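Local atomic coordinates of protein (hdlp (histone deacetylase-like protein)) (Aquifex aeolicus, PDB entry 1C3P), a protein that probably removes acetyl groups from acetylated substrates, as the zinc-dependent histone deacetylases of its family do, and binds a zinc ion. Residues Ile165-His170 with Tyr251-Gly256; Phe186-His191 with Lys237-Val242; Leu255-Leu260 with Ala303-Leu308. One frame throughout, in Å; residues are numbered along the deposited sequence.

Contact 1. Residues Ile165-His170 with Tyr251-Gly256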
loop_
_atom_site.group_PDB
_atom_site.type_symbol
_atom_site.label_atom_id
_atom_site.label_comp_id
_atom_site.label_asym_id
_atom_site.label_seq_id
_atom_site.Cartn_x
_atom_site.Cartn_y
_atom_site.Cartn_z
ATOM N N ILE A 165 5.053 -6.822 -5.315
ATOM C CA ILE A 165 4.133 -6.297 -6.319
ATOM C C ILE A 165 3.389 -5.132 -5.666
ATOM O O ILE A 165 2.809 -5.282 -4.590
ATOM C CB ILE A 165 3.120 -7.361 -6.763
ATOM C CG1 ILE A 165 3.861 -8.574 -7.340
ATOM C CG2 ILE A 165 2.146 -6.760 -7.764
ATOM C CD1 ILE A 165 2.971 -9.816 -7.512
ATOM N N ASP A 166 3.405 -3.985 -6.331
ATOM C CA ASP A 166 2.807 -2.771 -5.789
ATOM C C ASP A 166 1.648 -2.267 -6.653
ATOM O O ASP A 166 1.843 -1.714 -7.741
ATOM C CB ASP A 166 3.930 -1.713 -5.655
ATOM C CG ASP A 166 3.499 -0.482 -4.872
ATOM O OD1 ASP A 166 2.596 0.230 -5.352
ATOM O OD2 ASP A 166 4.074 -0.234 -3.778
ATOM N N LEU A 167 0.425 -2.444 -6.167
ATOM C CA LEU A 167 -0.743 -2.017 -6.933
ATOM C C LEU A 167 -1.272 -0.629 -6.601
ATOM O O LEU A 167 -2.295 -0.200 -7.142
ATOM C CB LEU A 167 -1.867 -3.053 -6.791
ATOM C CG LEU A 167 -1.451 -4.438 -7.312
ATOM C CD1 LEU A 167 -2.655 -5.365 -7.283
ATOM C CD2 LEU A 167 -0.910 -4.337 -8.748
ATOM N N ASP A 168 -0.574 0.057 -5.702
ATOM C CA ASP A 168 -0.926 1.425 -5.314
ATOM C C ASP A 168 -0.821 2.273 -6.586
ATOM O O ASP A 168 0.016 1.991 -7.434
ATOM C CB ASP A 168 0.093 1.936 -4.296
ATOM C CG ASP A 168 -0.318 3.238 -3.657
ATOM O OD1 ASP A 168 -1.256 3.215 -2.836
ATOM O OD2 ASP A 168 0.284 4.285 -3.977
ATOM N N ALA A 169 -1.642 3.322 -6.687
ATOM C CA ALA A 169 -1.661 4.212 -7.856
ATOM C C ALA A 169 -0.414 5.094 -7.978
ATOM O O ALA A 169 -0.297 5.879 -8.918
ATOM C CB ALA A 169 -2.940 5.099 -7.831
ATOM N N HIS A 170 0.503 4.980 -7.017
ATOM C CA HIS A 170 1.746 5.745 -7.070
ATOM C C HIS A 170 2.914 4.771 -7.015
ATOM O O HIS A 170 2.827 3.719 -6.379
ATOM C CB HIS A 170 1.864 6.734 -5.899
ATOM C CG HIS A 170 0.801 7.784 -5.878
ATOM N ND1 HIS A 170 -0.458 7.568 -5.360
ATOM C CD2 HIS A 170 0.806 9.057 -6.343
ATOM C CE1 HIS A 170 -1.182 8.663 -5.505
ATOM N NE2 HIS A 170 -0.440 9.582 -6.099
ATOM N N TYR A 251 6.370 -13.871 -2.121
ATOM C CA TYR A 251 6.061 -12.537 -2.629
ATOM C C TYR A 251 5.199 -11.737 -1.650
ATOM O O TYR A 251 4.488 -12.305 -0.814
ATOM C CB TYR A 251 5.343 -12.636 -3.994
ATOM C CG TYR A 251 3.842 -12.889 -3.928
ATOM C CD1 TYR A 251 2.943 -11.827 -3.804
ATOM C CD2 TYR A 251 3.323 -14.187 -3.981
ATOM C CE1 TYR A 251 1.584 -12.045 -3.730
ATOM C CE2 TYR A 251 1.934 -14.422 -3.907
ATOM C CZ TYR A 251 1.082 -13.347 -3.779
ATOM O OH TYR A 251 -0.280 -13.530 -3.667
ATOM N N LEU A 252 5.298 -10.408 -1.743
ATOM C CA LEU A 252 4.487 -9.496 -0.938
ATOM C C LEU A 252 3.737 -8.637 -1.943
ATOM O O LEU A 252 4.263 -8.309 -3.014
ATOM C CB LEU A 252 5.343 -8.586 -0.036
ATOM C CG LEU A 252 6.247 -9.302 0.964
ATOM C CD1 LEU A 252 7.549 -9.661 0.279
ATOM C CD2 LEU A 252 6.534 -8.381 2.138
ATOM N N LEU A 253 2.512 -8.287 -1.591
ATOM C CA LEU A 253 1.620 -7.505 -2.449
ATOM C C LEU A 253 1.080 -6.326 -1.659
ATOM O O LEU A 253 0.570 -6.512 -0.555
ATOM C CB LEU A 253 0.452 -8.406 -2.888
ATOM C CG LEU A 253 -0.786 -7.819 -3.555
ATOM C CD1 LEU A 253 -0.384 -7.240 -4.907
ATOM C CD2 LEU A 253 -1.846 -8.928 -3.749
ATOM N N GLN A 254 1.183 -5.121 -2.215
ATOM C CA GLN A 254 0.686 -3.940 -1.515
ATOM C C GLN A 254 -0.581 -3.525 -2.245
ATOM O O GLN A 254 -0.654 -3.478 -3.489
ATOM C CB GLN A 254 1.767 -2.829 -1.460
ATOM C CG GLN A 254 1.712 -1.755 -2.513
ATOM C CD GLN A 254 1.057 -0.467 -2.022
ATOM O OE1 GLN A 254 1.632 0.295 -1.218
ATOM N NE2 GLN A 254 -0.152 -0.215 -2.502
ATOM N N LEU A 255 -1.597 -3.230 -1.445
ATOM C CA LEU A 255 -2.923 -2.939 -1.947
ATOM C C LEU A 255 -3.518 -1.596 -1.595
ATOM O O LEU A 255 -4.613 -1.547 -1.021
ATOM C CB LEU A 255 -3.842 -4.057 -1.431
ATOM C CG LEU A 255 -3.327 -5.437 -1.837
ATOM C CD1 LEU A 255 -3.898 -6.518 -0.944
ATOM C CD2 LEU A 255 -3.675 -5.668 -3.301
ATOM N N GLY A 256 -2.830 -0.507 -1.932
ATOM C CA GLY A 256 -3.390 0.805 -1.642
ATOM C C GLY A 256 -4.703 0.971 -2.396
ATOM O O GLY A 256 -4.865 0.423 -3.490
#
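Ile165 and Asp166 pair with Leu253 and Gln254 as neighbouring parallel strands, the touching parts, Ile165-Asp168 and Tyr251-Gly256, running 3° apart and joined by three backbone hydrogen bonds: Ile165 N to Leu252 O (2.9 Å), Gln254 N to Ile165 O (2.9 Å) and Leu167 N to Gln254 O (3.1 Å). The last continues the ladder just past the end of strand 162-166. On the face bearing Ile165 and Leu253 the contact is made by methyl groups. Leu253 holds its CG anti to the backbone N (chi1 168°), and this swings CD1 toward the other strand, where it meets Ile165 CG2 at 3.8 Å and Leu167 CD1 at 3.8 Å. Leu167 in turn lies alongside Leu255, pointing the same way, with CD1 4.1 Å from Leu255 CD2. On the other face the carboxylate of Asp166 stacks on the side-chain amide of Gln254, the planes 23° apart and OD2 lying 3.1 Å from Gln254 CG; that oxygen is also hydrogen-bonded to Tyr164 OH. Past the strand, Asp168 forms an Asx turn in which OD2 accepts a hydrogen bond from His170 N (3.1 Å), met from above the carboxylate plane. The turn probably helps to place Asp168 and His170, both zinc ligands, although no metal is bound in this model. The paired strands lie in the interior of the parallel sheet, between strands 290-292 and 185-192, and helix 272-286 covers the Ile165 face, with Val282 against Ile165 and Phe279 against Leu253.

Contact 2. Residues Phe186-His191 with Lys237-Val242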
loop_
_atom_site.group_PDB
_atom_site.type_symbol
_atom_site.label_atom_id
_atom_site.label_comp_id
_atom_site.label_asym_id
_atom_site.label_seq_id
_atom_site.Cartn_x
_atom_site.Cartn_y
_atom_site.Cartn_z
ATOM N N PHE A 186 12.767 -8.761 -6.843
ATOM C CA PHE A 186 12.193 -8.281 -8.090
ATOM C C PHE A 186 11.028 -7.406 -7.671
ATOM O O PHE A 186 10.197 -7.831 -6.882
ATOM C CB PHE A 186 11.677 -9.447 -8.957
ATOM C CG PHE A 186 11.247 -9.017 -10.330
ATOM C CD1 PHE A 186 11.965 -9.415 -11.453
ATOM C CD2 PHE A 186 10.161 -8.163 -10.504
ATOM C CE1 PHE A 186 11.608 -8.966 -12.723
ATOM C CE2 PHE A 186 9.798 -7.712 -11.767
ATOM C CZ PHE A 186 10.531 -8.119 -12.883
ATOM N N VAL A 187 10.982 -6.180 -8.183
ATOM C CA VAL A 187 9.909 -5.264 -7.834
ATOM C C VAL A 187 9.087 -4.939 -9.064
ATOM O O VAL A 187 9.632 -4.577 -10.099
ATOM C CB VAL A 187 10.470 -3.919 -7.246
ATOM C CG1 VAL A 187 9.330 -2.928 -6.978
ATOM C CG2 VAL A 187 11.250 -4.189 -5.970
ATOM N N LEU A 188 7.777 -5.100 -8.946
ATOM C CA LEU A 188 6.848 -4.768 -10.016
ATOM C C LEU A 188 5.892 -3.725 -9.493
ATOM O O LEU A 188 5.267 -3.906 -8.443
ATOM C CB LEU A 188 6.026 -5.982 -10.457
ATOM C CG LEU A 188 4.751 -5.705 -11.286
ATOM C CD1 LEU A 188 5.081 -5.047 -12.625
ATOM C CD2 LEU A 188 4.013 -7.013 -11.522
ATOM N N SER A 189 5.773 -2.617 -10.199
ATOM C CA SER A 189 4.816 -1.614 -9.762
ATOM C C SER A 189 3.967 -1.109 -10.897
ATOM O O SER A 189 4.488 -0.791 -11.951
ATOM C CB SER A 189 5.515 -0.402 -9.135
ATOM O OG SER A 189 4.516 0.525 -8.748
ATOM N N LEU A 190 2.654 -1.052 -10.701
ATOM C CA LEU A 190 1.795 -0.446 -11.708
ATOM C C LEU A 190 1.464 0.874 -11.005
ATOM O O LEU A 190 1.262 0.892 -9.797
ATOM C CB LEU A 190 0.482 -1.203 -11.951
ATOM C CG LEU A 190 0.339 -2.705 -12.186
ATOM C CD1 LEU A 190 -0.873 -2.910 -13.082
ATOM C CD2 LEU A 190 1.554 -3.300 -12.801
ATOM N N HIS A 191 1.392 1.972 -11.741
ATOM C CA HIS A 191 1.120 3.253 -11.105
ATOM C C HIS A 191 0.860 4.350 -12.128
ATOM O O HIS A 191 1.075 4.148 -13.326
ATOM C CB HIS A 191 2.315 3.612 -10.216
ATOM C CG HIS A 191 3.640 3.408 -10.897
ATOM N ND1 HIS A 191 4.149 4.276 -11.841
ATOM C CD2 HIS A 191 4.527 2.390 -10.808
ATOM C CE1 HIS A 191 5.295 3.803 -12.302
ATOM N NE2 HIS A 191 5.547 2.660 -11.690
ATOM N N LYS A 237 -0.713 -8.821 -18.100
ATOM C CA LYS A 237 0.434 -8.809 -18.991
ATOM C C LYS A 237 1.751 -8.610 -18.243
ATOM O O LYS A 237 2.759 -9.244 -18.567
ATOM C CB LYS A 237 0.237 -7.721 -20.048
ATOM C CG LYS A 237 1.213 -7.782 -21.191
ATOM C CD LYS A 237 0.511 -7.396 -22.481
ATOM C CE LYS A 237 -0.617 -8.379 -22.773
ATOM N NZ LYS A 237 -1.355 -8.030 -24.012
ATOM N N SER A 238 1.767 -7.730 -17.244
ATOM C CA SER A 238 3.011 -7.526 -16.519
ATOM C C SER A 238 3.359 -8.749 -15.659
ATOM O O SER A 238 4.533 -9.099 -15.511
ATOM C CB SER A 238 2.944 -6.244 -15.665
ATOM O OG SER A 238 1.952 -6.309 -14.671
ATOM N N LEU A 239 2.353 -9.412 -15.095
ATOM C CA LEU A 239 2.641 -10.593 -14.289
ATOM C C LEU A 239 3.263 -11.673 -15.159
ATOM O O LEU A 239 4.117 -12.430 -14.700
ATOM C CB LEU A 239 1.376 -11.136 -13.613
ATOM C CG LEU A 239 0.665 -10.244 -12.588
ATOM C CD1 LEU A 239 -0.606 -10.948 -12.114
ATOM C CD2 LEU A 239 1.562 -9.956 -11.393
ATOM N N GLU A 240 2.853 -11.738 -16.420
ATOM C CA GLU A 240 3.396 -12.744 -17.322
ATOM C C GLU A 240 4.876 -12.459 -17.581
ATOM O O GLU A 240 5.698 -13.379 -17.659
ATOM C CB GLU A 240 2.583 -12.767 -18.631
ATOM C CG GLU A 240 3.025 -13.812 -19.643
ATOM C CD GLU A 240 1.992 -14.038 -20.736
ATOM O OE1 GLU A 240 1.603 -13.059 -21.410
ATOM O OE2 GLU A 240 1.568 -15.204 -20.918
ATOM N N ILE A 241 5.214 -11.180 -17.693
ATOM C CA ILE A 241 6.591 -10.768 -17.911
ATOM C C ILE A 241 7.445 -11.185 -16.720
ATOM O O ILE A 241 8.548 -11.706 -16.883
ATOM C CB ILE A 241 6.701 -9.231 -18.096
ATOM C CG1 ILE A 241 6.008 -8.813 -19.391
ATOM C CG2 ILE A 241 8.183 -8.798 -18.104
ATOM C CD1 ILE A 241 5.987 -7.310 -19.632
ATOM N N VAL A 242 6.928 -10.958 -15.516
ATOM C CA VAL A 242 7.666 -11.315 -14.319
ATOM C C VAL A 242 7.813 -12.830 -14.223
ATOM O O VAL A 242 8.914 -13.344 -14.012
ATOM C CB VAL A 242 6.952 -10.819 -13.048
ATOM C CG1 VAL A 242 7.689 -11.319 -11.813
ATOM C CG2 VAL A 242 6.883 -9.285 -13.048
#
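Phe186 and Val242 meet because each sends a side-chain carbon anti to its backbone N, CG in Phe186 (chi1 -172°) and CG1 in Val242 (chi1 175°): the ring is thrown from the strand toward the helix, and the valine offers both methyls to it. Val242 CG1 stands over the centre of one ring face, 4.2 Å from the Phe186 centroid and 12° off the normal, a CH-pi contact. The second methyl, CG2, lies closer to the rim, 3.6 Å from Phe186 CE2. Two residues along, Leu188 pushes its branched end into the helix surface. Its CD2 touches Leu239 CD2 at 3.8 Å, the two side chains crossing at about a right angle, and reaches Val242 CG2 at 4.0 Å, while Leu188 CD1 rests on Ser238 CB at 3.9 Å. Were Leu188 cut back to an alanine, the gap left between strand and helix would probably deprive Leu239 and Val242 of the methyls they pack on. Leu190 completes the row, its CD2 3.6 Å from Ser238 OG. The segments run nearly antiparallel, with axes 10.0 Å apart at closest approach, as expected of a helix laid on the face of a parallel sheet in an alpha/beta fold. No hydrogen bond passes between them. The one hydroxyl at the interface, Ser238 OG, is satisfied inside its own helix by Ala234 O and Leu235 O, so it can lie against leucine methyls without a polar partner on the strand; adhesion of helix to sheet here rests on apolar surfaces and one aromatic face.

Contact 3. Residues Leu255-Leu260 with Ala303-Leu308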
loop_
_atom_site.group_PDB
_atom_site.type_symbol
_atom_site.label_atom_id
_atom_site.label_comp_id
_atom_site.label_asym_id
_atom_site.label_seq_id
_atom_site.Cartn_x
_atom_site.Cartn_y
_atom_site.Cartn_z
ATOM N N LEU A 255 -1.597 -3.230 -1.445
ATOM C CA LEU A 255 -2.923 -2.939 -1.947
ATOM C C LEU A 255 -3.518 -1.596 -1.595
ATOM O O LEU A 255 -4.613 -1.547 -1.021
ATOM C CB LEU A 255 -3.842 -4.057 -1.431
ATOM C CG LEU A 255 -3.327 -5.437 -1.837
ATOM C CD1 LEU A 255 -3.898 -6.518 -0.944
ATOM C CD2 LEU A 255 -3.675 -5.668 -3.301
ATOM N N GLY A 256 -2.830 -0.507 -1.932
ATOM C CA GLY A 256 -3.390 0.805 -1.642
ATOM C C GLY A 256 -4.703 0.971 -2.396
ATOM O O GLY A 256 -4.865 0.423 -3.490
ATOM N N THR A 257 -5.639 1.728 -1.823
ATOM C CA THR A 257 -6.933 1.929 -2.467
ATOM C C THR A 257 -7.001 3.210 -3.283
ATOM O O THR A 257 -8.049 3.542 -3.830
ATOM C CB THR A 257 -8.094 1.936 -1.429
ATOM O OG1 THR A 257 -7.917 3.012 -0.504
ATOM C CG2 THR A 257 -8.120 0.613 -0.662
ATOM N N ASP A 258 -5.887 3.929 -3.393
ATOM C CA ASP A 258 -5.926 5.146 -4.180
ATOM C C ASP A 258 -6.254 4.997 -5.667
ATOM O O ASP A 258 -6.513 5.993 -6.329
ATOM C CB ASP A 258 -4.666 6.004 -3.975
ATOM C CG ASP A 258 -3.378 5.237 -4.142
ATOM O OD1 ASP A 258 -3.419 4.071 -4.583
ATOM O OD2 ASP A 258 -2.313 5.821 -3.828
ATOM N N PRO A 259 -6.173 3.782 -6.241
ATOM C CA PRO A 259 -6.529 3.687 -7.662
ATOM C C PRO A 259 -8.036 3.871 -7.954
ATOM O O PRO A 259 -8.433 4.044 -9.103
ATOM C CB PRO A 259 -6.023 2.290 -8.049
ATOM C CG PRO A 259 -6.150 1.527 -6.755
ATOM C CD PRO A 259 -5.565 2.514 -5.787
ATOM N N LEU A 260 -8.868 3.856 -6.916
ATOM C CA LEU A 260 -10.312 4.003 -7.094
ATOM C C LEU A 260 -10.780 5.377 -7.563
ATOM O O LEU A 260 -10.201 6.421 -7.230
ATOM C CB LEU A 260 -11.048 3.647 -5.789
ATOM C CG LEU A 260 -10.798 2.240 -5.236
ATOM C CD1 LEU A 260 -11.316 2.140 -3.800
ATOM C CD2 LEU A 260 -11.429 1.213 -6.139
ATOM N N ALA A 303 -12.527 1.984 3.220
ATOM C CA ALA A 303 -13.259 1.019 4.028
ATOM C C ALA A 303 -13.951 -0.076 3.247
ATOM O O ALA A 303 -13.846 -1.253 3.597
ATOM C CB ALA A 303 -14.267 1.735 4.909
ATOM N N ARG A 304 -14.668 0.284 2.189
ATOM C CA ARG A 304 -15.371 -0.735 1.438
ATOM C C ARG A 304 -14.432 -1.645 0.658
ATOM O O ARG A 304 -14.636 -2.858 0.609
ATOM C CB ARG A 304 -16.391 -0.099 0.464
ATOM C CG ARG A 304 -17.531 0.727 1.102
ATOM C CD ARG A 304 -18.575 1.100 0.022
ATOM N NE ARG A 304 -17.911 1.630 -1.160
ATOM C CZ ARG A 304 -18.400 1.604 -2.396
ATOM N NH1 ARG A 304 -19.593 1.069 -2.661
ATOM N NH2 ARG A 304 -17.668 2.097 -3.383
ATOM N N ALA A 305 -13.394 -1.065 0.060
ATOM C CA ALA A 305 -12.468 -1.856 -0.742
ATOM C C ALA A 305 -11.668 -2.855 0.068
ATOM O O ALA A 305 -11.549 -4.018 -0.320
ATOM C CB ALA A 305 -11.523 -0.918 -1.549
ATOM N N TRP A 306 -11.100 -2.424 1.190
ATOM C CA TRP A 306 -10.355 -3.374 1.995
ATOM C C TRP A 306 -11.303 -4.389 2.598
ATOM O O TRP A 306 -10.903 -5.510 2.901
ATOM C CB TRP A 306 -9.544 -2.682 3.089
ATOM C CG TRP A 306 -8.242 -2.119 2.568
ATOM C CD1 TRP A 306 -7.600 -2.473 1.419
ATOM C CD2 TRP A 306 -7.402 -1.161 3.218
ATOM N NE1 TRP A 306 -6.408 -1.795 1.310
ATOM C CE2 TRP A 306 -6.263 -0.983 2.402
ATOM C CE3 TRP A 306 -7.501 -0.433 4.413
ATOM C CZ2 TRP A 306 -5.227 -0.104 2.745
ATOM C CZ3 TRP A 306 -6.475 0.439 4.755
ATOM C CH2 TRP A 306 -5.349 0.594 3.919
ATOM N N THR A 307 -12.560 -4.004 2.780
ATOM C CA THR A 307 -13.517 -4.957 3.323
ATOM C C THR A 307 -13.673 -6.085 2.301
ATOM O O THR A 307 -13.738 -7.251 2.679
ATOM C CB THR A 307 -14.869 -4.271 3.652
ATOM O OG1 THR A 307 -14.699 -3.463 4.826
ATOM C CG2 THR A 307 -15.968 -5.303 3.902
ATOM N N LEU A 308 -13.710 -5.753 1.009
ATOM C CA LEU A 308 -13.804 -6.798 -0.013
ATOM C C LEU A 308 -12.600 -7.741 0.097
ATOM O O LEU A 308 -12.725 -8.970 -0.023
ATOM C CB LEU A 308 -13.858 -6.194 -1.426
ATOM C CG LEU A 308 -15.104 -5.379 -1.787
ATOM C CD1 LEU A 308 -15.056 -4.941 -3.268
ATOM C CD2 LEU A 308 -16.342 -6.249 -1.527
#
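Trp306 reaches across from helix 299-314 to the loop that follows strand 250-254, meeting Leu255 with its edge and Thr257 with one face. From CB, CG leaves anti to the carbonyl carbon (chi1 -81°), and the indole is carried out along the helix flank toward the loop. Its CD1 comes to 3.8 Å from Thr257 CG2. The next atom, NE1, donates a hydrogen bond to Leu255 O at 3.0 Å, nearly straight at 164°; the oxygen lies only 9° out of the indole plane, whereas the donor is tilted from the carbonyl plane. Further round, CE2 is 3.9 Å from Thr257 CG2, and CZ2 at the rim passes 4.1 Å from Leu255 O. The threonine methyl thus sits over the five-membered ring, 3.8 Å from its centroid, in a CH-pi contact. Bond at the edge and methyl on the face together probably hold the indole in this orientation, and Phe124 adds an edge-to-face ring contact. Beside Trp306 the helix presents the small side chain of Ala305, whose CB touches Thr257 CG2 at 3.8 Å and Leu260 CD1 at 3.8 Å. Thr257 and Leu260 are the first and last residues of a type I beta turn, closed by Leu260 N to Thr257 O (3.2 Å). Within that turn lies Asp258, known as a zinc ligand, whose carboxylate bonds to Ala169 N and His170 ND1 in this metal-free model. Metal ligands carried on a loop just beyond the C-terminal end of a parallel strand are characteristic of the arginase-deacetylase fold.

In the fold
Contact 1 joins the other two. Its strand 162-166 is also bonded to the strand of contact 2, through Asp166 N to Leu188 O (2.8 Å) and Leu190 N to Asp166 O (3.1 Å), and the centres of the two contacts are about 10 Å apart. With contact 3 it shares Leu255 and Gly256, and the chain runs straight from one into the other. The zinc site falls at this junction: Asp168 and His170 come from contact 1, Asp258 from contact 3. Asp168 OD1 and Asp258 OD1 are 2.9 Å apart, a closeness of like charges that a bound zinc would probably relieve. Contact 2 does not touch contact 3; their centres are about 20 Å apart and their nearest atoms about 8 Å.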